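Local coordinates for trehalose synthase regulatory protein (Candida albicans, PDB 5HUS) that probably helps regulate the trehalose synthase complex through a C-terminal domain of the trehalose-phosphatase family, which belongs to the HAD clan, at residues V102-I105 and W110-L113; K155-S158 and S164-T167; Q218-V221 and N226-Q229. All blocks are in the same frame, centred on the assembly; numbering follows the deposited sequence.

Contact 1 of 3, residues V102-I105 and W110-L113; sequences VKLI and WISL
Val102 and Ile111 face each other as an antiparallel hydrogen-bonded pair. Two backbone bonds join them. Val102 N donates to Ile111 O at 2.9 Å, with the donor in the carbonyl plane. Ile111 N donates to Val102 O at 2.7 Å, and its N-H...O angle of 171° is the straighter of the two. Trp110 CA also comes to 3.5 Å from Val102 O as a CA-H...O contact.

The CH-pi contact lies just beyond this pair. Lys103 sends its chain across the indole of Trp110 at about a right angle. Lys103 CB passes near the six-membered ring. Lys103 CE lies over the five-membered ring, 3.5 Å from its centroid and 16° off the normal. The chain runs extended from the backbone and then bends at its third torsion (chi3 -73°), which turns CE over the pyrrole part of the indole. On the side of the main chain, Val102 N lies in the ring plane at the indole edge.

The polar ends do not bond each other. Lys103 NZ and Trp110 NE1 are both donors and sit 3.4 Å apart. Asp83 serves both: one carboxylate oxygen takes the salt bridge from Lys103 and the other takes the indole N-H. This shared partner holds the ammonium group beside the indole.

The apolar contacts involve Ile111. Its CB is 4.4 Å from Val102 CB, and its CD1 meets Leu104 CD1 at 3.7 Å. Helices 200-213 and 218-223 add to this apolar side.

Together the segments form a beta hairpin of strands 101-103 and 111-112. Strand 101-103 pairs with strand 93-96, so the hairpin is an antiparallel extension of the otherwise parallel central sheet of the HAD-type core, with 111-112 as the edge strand at this end of the sheet.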
loop_
_atom_site.group_PDB
_atom_site.type_symbol
_atom_site.label_atom_id
_atom_site.label_comp_id
_atom_site.label_asym_id
_atom_site.label_seq_id
_atom_site.Cartn_x
_atom_site.Cartn_y
_atom_site.Cartn_z
ATOM N N VAL A 102 -9.715 5.082 0.772
ATOM C CA VAL A 102 -8.830 6.239 0.814
ATOM C C VAL A 102 -9.453 7.355 1.636
ATOM O O VAL A 102 -10.606 7.729 1.405
ATOM C CB VAL A 102 -8.520 6.791 -0.600
ATOM C CG1 VAL A 102 -7.715 8.098 -0.499
ATOM C CG2 VAL A 102 -7.774 5.754 -1.436
ATOM N N LYS A 103 -8.694 7.881 2.593
ATOM C CA LYS A 103 -9.113 9.088 3.293
ATOM C C LYS A 103 -8.127 10.205 2.950
ATOM O O LYS A 103 -7.002 10.252 3.454
ATOM C CB LYS A 103 -9.210 8.853 4.811
ATOM C CG LYS A 103 -9.582 10.100 5.599
ATOM C CD LYS A 103 -9.892 9.772 7.067
ATOM C CE LYS A 103 -11.230 9.058 7.192
ATOM N NZ LYS A 103 -11.670 8.893 8.615
ATOM N N LEU A 104 -8.559 11.076 2.043
ATOM C CA LEU A 104 -7.762 12.214 1.612
ATOM C C LEU A 104 -7.460 13.128 2.787
ATOM O O LEU A 104 -8.223 13.187 3.747
ATOM C CB LEU A 104 -8.495 12.989 0.518
ATOM C CG LEU A 104 -8.869 12.191 -0.732
ATOM C CD1 LEU A 104 -9.830 12.988 -1.601
ATOM C CD2 LEU A 104 -7.631 11.799 -1.520
ATOM N N ILE A 105 -6.345 13.841 2.707
ATOM C CA ILE A 105 -5.943 14.741 3.784
ATOM C C ILE A 105 -7.039 15.775 4.041
ATOM O O ILE A 105 -7.514 16.435 3.112
ATOM C CB ILE A 105 -4.610 15.433 3.447
ATOM C CG1 ILE A 105 -3.478 14.404 3.404
ATOM C CG2 ILE A 105 -4.283 16.499 4.464
ATOM C CD1 ILE A 105 -2.212 14.910 2.709
ATOM N N TRP A 110 -14.209 8.228 4.374
ATOM C CA TRP A 110 -13.451 7.379 3.471
ATOM C C TRP A 110 -14.105 7.302 2.111
ATOM O O TRP A 110 -15.332 7.231 1.994
ATOM C CB TRP A 110 -13.311 5.957 4.021
ATOM C CG TRP A 110 -12.514 5.837 5.270
ATOM C CD1 TRP A 110 -12.974 5.949 6.551
ATOM C CD2 TRP A 110 -11.113 5.547 5.369
ATOM N NE1 TRP A 110 -11.943 5.760 7.442
ATOM C CE2 TRP A 110 -10.792 5.509 6.741
ATOM C CE3 TRP A 110 -10.102 5.317 4.429
ATOM C CZ2 TRP A 110 -9.498 5.251 7.198
ATOM C CZ3 TRP A 110 -8.817 5.063 4.883
ATOM C CH2 TRP A 110 -8.526 5.034 6.258
ATOM N N ILE A 111 -13.263 7.298 1.090
ATOM C CA ILE A 111 -13.667 6.963 -0.262
ATOM C C ILE A 111 -13.525 5.469 -0.462
ATOM O O ILE A 111 -12.484 4.894 -0.148
ATOM C CB ILE A 111 -12.810 7.682 -1.304
ATOM C CG1 ILE A 111 -13.005 9.194 -1.209
ATOM C CG2 ILE A 111 -13.131 7.159 -2.708
ATOM C CD1 ILE A 111 -11.961 9.975 -1.974
ATOM N N SER A 112 -14.570 4.835 -0.974
ATOM C CA SER A 112 -14.498 3.411 -1.257
ATOM C C SER A 112 -14.143 3.185 -2.723
ATOM O O SER A 112 -14.982 3.322 -3.615
ATOM C CB SER A 112 -15.817 2.721 -0.905
ATOM O OG SER A 112 -15.701 1.314 -1.049
ATOM N N LEU A 113 -12.879 2.860 -2.965
ATOM C CA LEU A 113 -12.448 2.440 -4.286
ATOM C C LEU A 113 -12.994 1.042 -4.563
ATOM O O LEU A 113 -13.361 0.715 -5.696
ATOM C CB LEU A 113 -10.922 2.476 -4.379
ATOM C CG LEU A 113 -10.254 2.340 -5.743
ATOM C CD1 LEU A 113 -10.898 3.246 -6.784
ATOM C CD2 LEU A 113 -8.768 2.657 -5.602
#

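Contact 2 of 3, residues K155-S158 and S164-T167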
loop_
_atom_site.group_PDB
_atom_site.type_symbol
_atom_site.label_atom_id
_atom_site.label_comp_id
_atom_site.label_asym_id
_atom_site.label_seq_id
_atom_site.Cartn_x
_atom_site.Cartn_y
_atom_site.Cartn_z
ATOM N N LYS A 155 0.436 -21.402 13.723
ATOM C CA LYS A 155 1.244 -22.444 14.348
ATOM C C LYS A 155 1.449 -23.650 13.435
ATOM O O LYS A 155 2.352 -24.455 13.663
ATOM C CB LYS A 155 0.605 -22.889 15.667
ATOM C CG LYS A 155 1.544 -23.679 16.576
ATOM C CD LYS A 155 0.813 -24.224 17.793
ATOM C CE LYS A 155 1.666 -25.248 18.534
ATOM N NZ LYS A 155 0.849 -26.095 19.445
ATOM N N SER A 156 0.621 -23.778 12.401
ATOM C CA SER A 156 0.752 -24.901 11.474
ATOM C C SER A 156 2.107 -24.861 10.777
ATOM O O SER A 156 2.631 -25.893 10.356
ATOM C CB SER A 156 -0.373 -24.895 10.436
ATOM O OG SER A 156 -0.126 -23.947 9.409
ATOM N N PHE A 157 2.671 -23.660 10.675
ATOM C CA PHE A 157 3.943 -23.443 9.992
ATOM C C PHE A 157 5.102 -24.062 10.763
ATOM O O PHE A 157 6.081 -24.514 10.168
ATOM C CB PHE A 157 4.189 -21.948 9.793
ATOM C CG PHE A 157 5.254 -21.633 8.784
ATOM C CD1 PHE A 157 4.994 -21.750 7.428
ATOM C CD2 PHE A 157 6.508 -21.201 9.187
ATOM C CE1 PHE A 157 5.970 -21.452 6.491
ATOM C CE2 PHE A 157 7.488 -20.901 8.254
ATOM C CZ PHE A 157 7.218 -21.025 6.906
ATOM N N SER A 158 4.996 -24.066 12.088
ATOM C CA SER A 158 6.039 -24.649 12.923
ATOM C C SER A 158 5.778 -26.140 13.143
ATOM O O SER A 158 6.712 -26.937 13.227
ATOM C CB SER A 158 6.135 -23.906 14.261
ATOM O OG SER A 158 4.873 -23.816 14.898
ATOM N N SER A 164 2.134 -26.979 5.742
ATOM C CA SER A 164 1.598 -25.625 5.751
ATOM C C SER A 164 1.735 -24.969 4.381
ATOM O O SER A 164 0.745 -24.513 3.805
ATOM C CB SER A 164 2.304 -24.784 6.815
ATOM O OG SER A 164 1.707 -23.505 6.934
ATOM N N LEU A 165 2.960 -24.932 3.859
ATOM C CA LEU A 165 3.223 -24.350 2.543
ATOM C C LEU A 165 2.427 -25.043 1.444
ATOM O O LEU A 165 1.943 -24.395 0.511
ATOM C CB LEU A 165 4.715 -24.416 2.213
ATOM C CG LEU A 165 5.630 -23.462 2.980
ATOM C CD1 LEU A 165 7.081 -23.813 2.718
ATOM C CD2 LEU A 165 5.345 -22.022 2.586
ATOM N N ASP A 166 2.307 -26.364 1.555
ATOM C CA ASP A 166 1.534 -27.145 0.600
ATOM C C ASP A 166 0.074 -26.707 0.616
ATOM O O ASP A 166 -0.529 -26.484 -0.436
ATOM C CB ASP A 166 1.647 -28.641 0.910
ATOM C CG ASP A 166 2.982 -29.232 0.477
ATOM O OD1 ASP A 166 3.916 -28.457 0.179
ATOM O OD2 ASP A 166 3.099 -30.476 0.446
ATOM N N THR A 167 -0.486 -26.576 1.816
ATOM C CA THR A 167 -1.882 -26.183 1.969
ATOM C C THR A 167 -2.118 -24.761 1.466
ATOM O O THR A 167 -3.131 -24.485 0.820
ATOM C CB THR A 167 -2.340 -26.294 3.433
ATOM O OG1 THR A 167 -2.247 -27.659 3.854
ATOM C CG2 THR A 167 -3.781 -25.830 3.585
#
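The ring of Phe157 meets Ser164 and Leu165 at its edge, and both partners lie near the ring plane. Ser164 OG is 3.8 Å from Phe157 CD1. Leu165 CD2 is 4.0 Å from Phe157 CE1, one atom further along the same rim. Phe157 CG stands anti to the backbone N (chi1 -164°), which carries the ring rim toward the second segment although the CB bond itself does not point there. The side chain of Phe157 also touches Asn191.

The segments belong to the short helix 156-159 and the start of the long helix 161-179. A tight bend joins the two helices. They follow the strand pair 141-144 and 149-152, and helix 161-179 leads on to the pair 184-189 and 192-197. This layout, with its four-stranded antiparallel sheet, is consistent with the cap module of HAD-type trehalose-phosphatases.

The polar part lies deeper. Ser164 OG donates to Ser156 OG at 3.1 Å. Ser156 OG is also hydrogen-bonded to Ala153 O, so the hydroxyls form a short chain ending on a backbone carbonyl. Both serines are buried, and these bonds give their hydroxyls partners.

Within the first segment, Lys155 O accepts two bonds from Ser158. Ser158 OG is 2.9 Å away and Ser158 N is 3.1 Å away, and both reach Lys155 O from one face of its carbonyl plane.

Contact 3 of 3, residues Q218-V221 and N226-Q229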
loop_
_atom_site.group_PDB
_atom_site.type_symbol
_atom_site.label_atom_id
_atom_site.label_comp_id
_atom_site.label_asym_id
_atom_site.label_seq_id
_atom_site.Cartn_x
_atom_site.Cartn_y
_atom_site.Cartn_z
ATOM N N GLN A 218 -13.743 15.619 -3.267
ATOM C CA GLN A 218 -14.181 14.270 -2.946
ATOM C C GLN A 218 -15.463 13.889 -3.664
ATOM O O GLN A 218 -15.596 12.766 -4.148
ATOM C CB GLN A 218 -14.371 14.138 -1.439
ATOM C CG GLN A 218 -14.662 12.736 -0.967
ATOM C CD GLN A 218 -14.032 12.464 0.377
ATOM O OE1 GLN A 218 -12.923 12.926 0.657
ATOM N NE2 GLN A 218 -14.734 11.720 1.222
ATOM N N LYS A 219 -16.403 14.828 -3.730
ATOM C CA LYS A 219 -17.689 14.559 -4.361
ATOM C C LYS A 219 -17.508 14.161 -5.819
ATOM O O LYS A 219 -18.190 13.265 -6.309
ATOM C CB LYS A 219 -18.613 15.773 -4.246
ATOM C CG LYS A 219 -19.107 16.027 -2.827
ATOM C CD LYS A 219 -20.308 16.962 -2.809
ATOM C CE LYS A 219 -20.833 17.164 -1.394
ATOM N NZ LYS A 219 -21.235 15.881 -0.744
ATOM N N TYR A 220 -16.575 14.811 -6.507
ATOM C CA TYR A 220 -16.296 14.461 -7.895
ATOM C C TYR A 220 -15.748 13.042 -7.983
ATOM O O TYR A 220 -16.187 12.249 -8.814
ATOM C CB TYR A 220 -15.308 15.449 -8.523
ATOM C CG TYR A 220 -14.867 15.059 -9.915
ATOM C CD1 TYR A 220 -15.575 15.482 -11.033
ATOM C CD2 TYR A 220 -13.739 14.270 -10.114
ATOM C CE1 TYR A 220 -15.174 15.124 -12.308
ATOM C CE2 TYR A 220 -13.333 13.907 -11.381
ATOM C CZ TYR A 220 -14.051 14.338 -12.476
ATOM O OH TYR A 220 -13.640 13.972 -13.736
ATOM N N VAL A 221 -14.784 12.731 -7.122
ATOM C CA VAL A 221 -14.170 11.411 -7.108
ATOM C C VAL A 221 -15.206 10.320 -6.836
ATOM O O VAL A 221 -15.253 9.309 -7.540
ATOM C CB VAL A 221 -13.048 11.327 -6.056
ATOM C CG1 VAL A 221 -12.512 9.905 -5.958
ATOM C CG2 VAL A 221 -11.935 12.295 -6.401
ATOM N N ASN A 226 -16.136 5.016 -10.864
ATOM C CA ASN A 226 -15.953 4.000 -11.897
ATOM C C ASN A 226 -14.696 4.236 -12.734
ATOM O O ASN A 226 -13.997 3.290 -13.106
ATOM C CB ASN A 226 -17.188 3.936 -12.803
ATOM C CG ASN A 226 -16.839 3.679 -14.256
ATOM O OD1 ASN A 226 -16.584 2.543 -14.655
ATOM N ND2 ASN A 226 -16.835 4.740 -15.059
ATOM N N GLU A 227 -14.402 5.501 -13.016
ATOM C CA GLU A 227 -13.192 5.864 -13.746
ATOM C C GLU A 227 -11.920 5.472 -12.987
ATOM O O GLU A 227 -10.936 5.059 -13.594
ATOM C CB GLU A 227 -13.180 7.364 -14.039
ATOM C CG GLU A 227 -14.250 7.814 -15.019
ATOM C CD GLU A 227 -14.253 9.316 -15.216
ATOM O OE1 GLU A 227 -13.196 9.953 -15.004
ATOM O OE2 GLU A 227 -15.316 9.863 -15.577
ATOM N N PHE A 228 -11.939 5.600 -11.664
ATOM C CA PHE A 228 -10.771 5.243 -10.867
ATOM C C PHE A 228 -10.672 3.736 -10.635
ATOM O O PHE A 228 -9.624 3.224 -10.232
ATOM C CB PHE A 228 -10.790 6.013 -9.540
ATOM C CG PHE A 228 -10.642 7.498 -9.721
ATOM C CD1 PHE A 228 -11.746 8.332 -9.656
ATOM C CD2 PHE A 228 -9.406 8.051 -10.008
ATOM C CE1 PHE A 228 -11.621 9.698 -9.851
ATOM C CE2 PHE A 228 -9.269 9.420 -10.208
ATOM C CZ PHE A 228 -10.379 10.244 -10.123
ATOM N N GLN A 229 -11.753 3.021 -10.928
ATOM C CA GLN A 229 -11.774 1.567 -10.807
ATOM C C GLN A 229 -11.395 0.866 -12.111
ATOM O O GLN A 229 -11.200 -0.348 -12.131
ATOM C CB GLN A 229 -13.156 1.097 -10.365
ATOM C CG GLN A 229 -13.595 1.645 -9.026
ATOM C CD GLN A 229 -15.077 1.443 -8.773
ATOM O OE1 GLN A 229 -15.869 1.313 -9.712
ATOM N NE2 GLN A 229 -15.461 1.418 -7.508
#
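Val221 and Phe228 make the close part of this contact. Val221 CG1 is 4.0 Å from Phe228 CE1 and 4.1 Å from Phe228 CD1. The methyl therefore lies obliquely against the CD1-CE1 bond. The two side chains cross at about a right angle. The same ring carbon also reaches the main chain, with Phe228 CE1 4.1 Å from Val221 CA. Two torsions set this up. Val221 CG1 is anti to its own N (chi1 174°), while Phe228 CG lies beside the backbone N (chi1 -65°). Both residues are buried, and the contact between them is purely apolar.

The other side is loose. Tyr220 OH and Glu227 OE1 are 4.2 Å apart, too far for a hydrogen bond. They approach only through the ends of their side chains, and both residues are partly exposed. The Tyr220 ring stacks with His224. No hydrogen bond joins the two segments. Even within 226-229 the helical bonding is poor, since Gln229 N reaches Asn226 O only in a weak bond of 3.1 Å.

Helix 218-223 and the short helix 225-229 follow each other with a sharp turn between them. Helix 200-213 packs against both: Leu207 touches Val221 and Phe228, Cys211 meets Val221 and Ser210 meets Phe228. Val221 also touches Ile111 on strand 111-112, so the helical pair packs over the edge strand of the central sheet as well as against helix 200-213.

Contacts 1 and 3 are neighbours. Their centres are about 10 Å apart, and they meet directly through a probable hydrogen bond from Gln229 NE2 to Leu113 O and through packing of Gln218 on Leu104 and Ile111. Helix 200-213 touches both. Contact 2 is remote, with its centre about 36 Å from that of contact 1 and about 41 Å from that of contact 3, on the opposite side of the chain's centre. Each of the three mixes buried and partly exposed residues. Their chemistry differs with place: backbone pairing and a lysine on an indole at the sheet edge, a bond between serine hydroxyls at the remote helix bend, and apolar contact without cross-bonds between the two short helices.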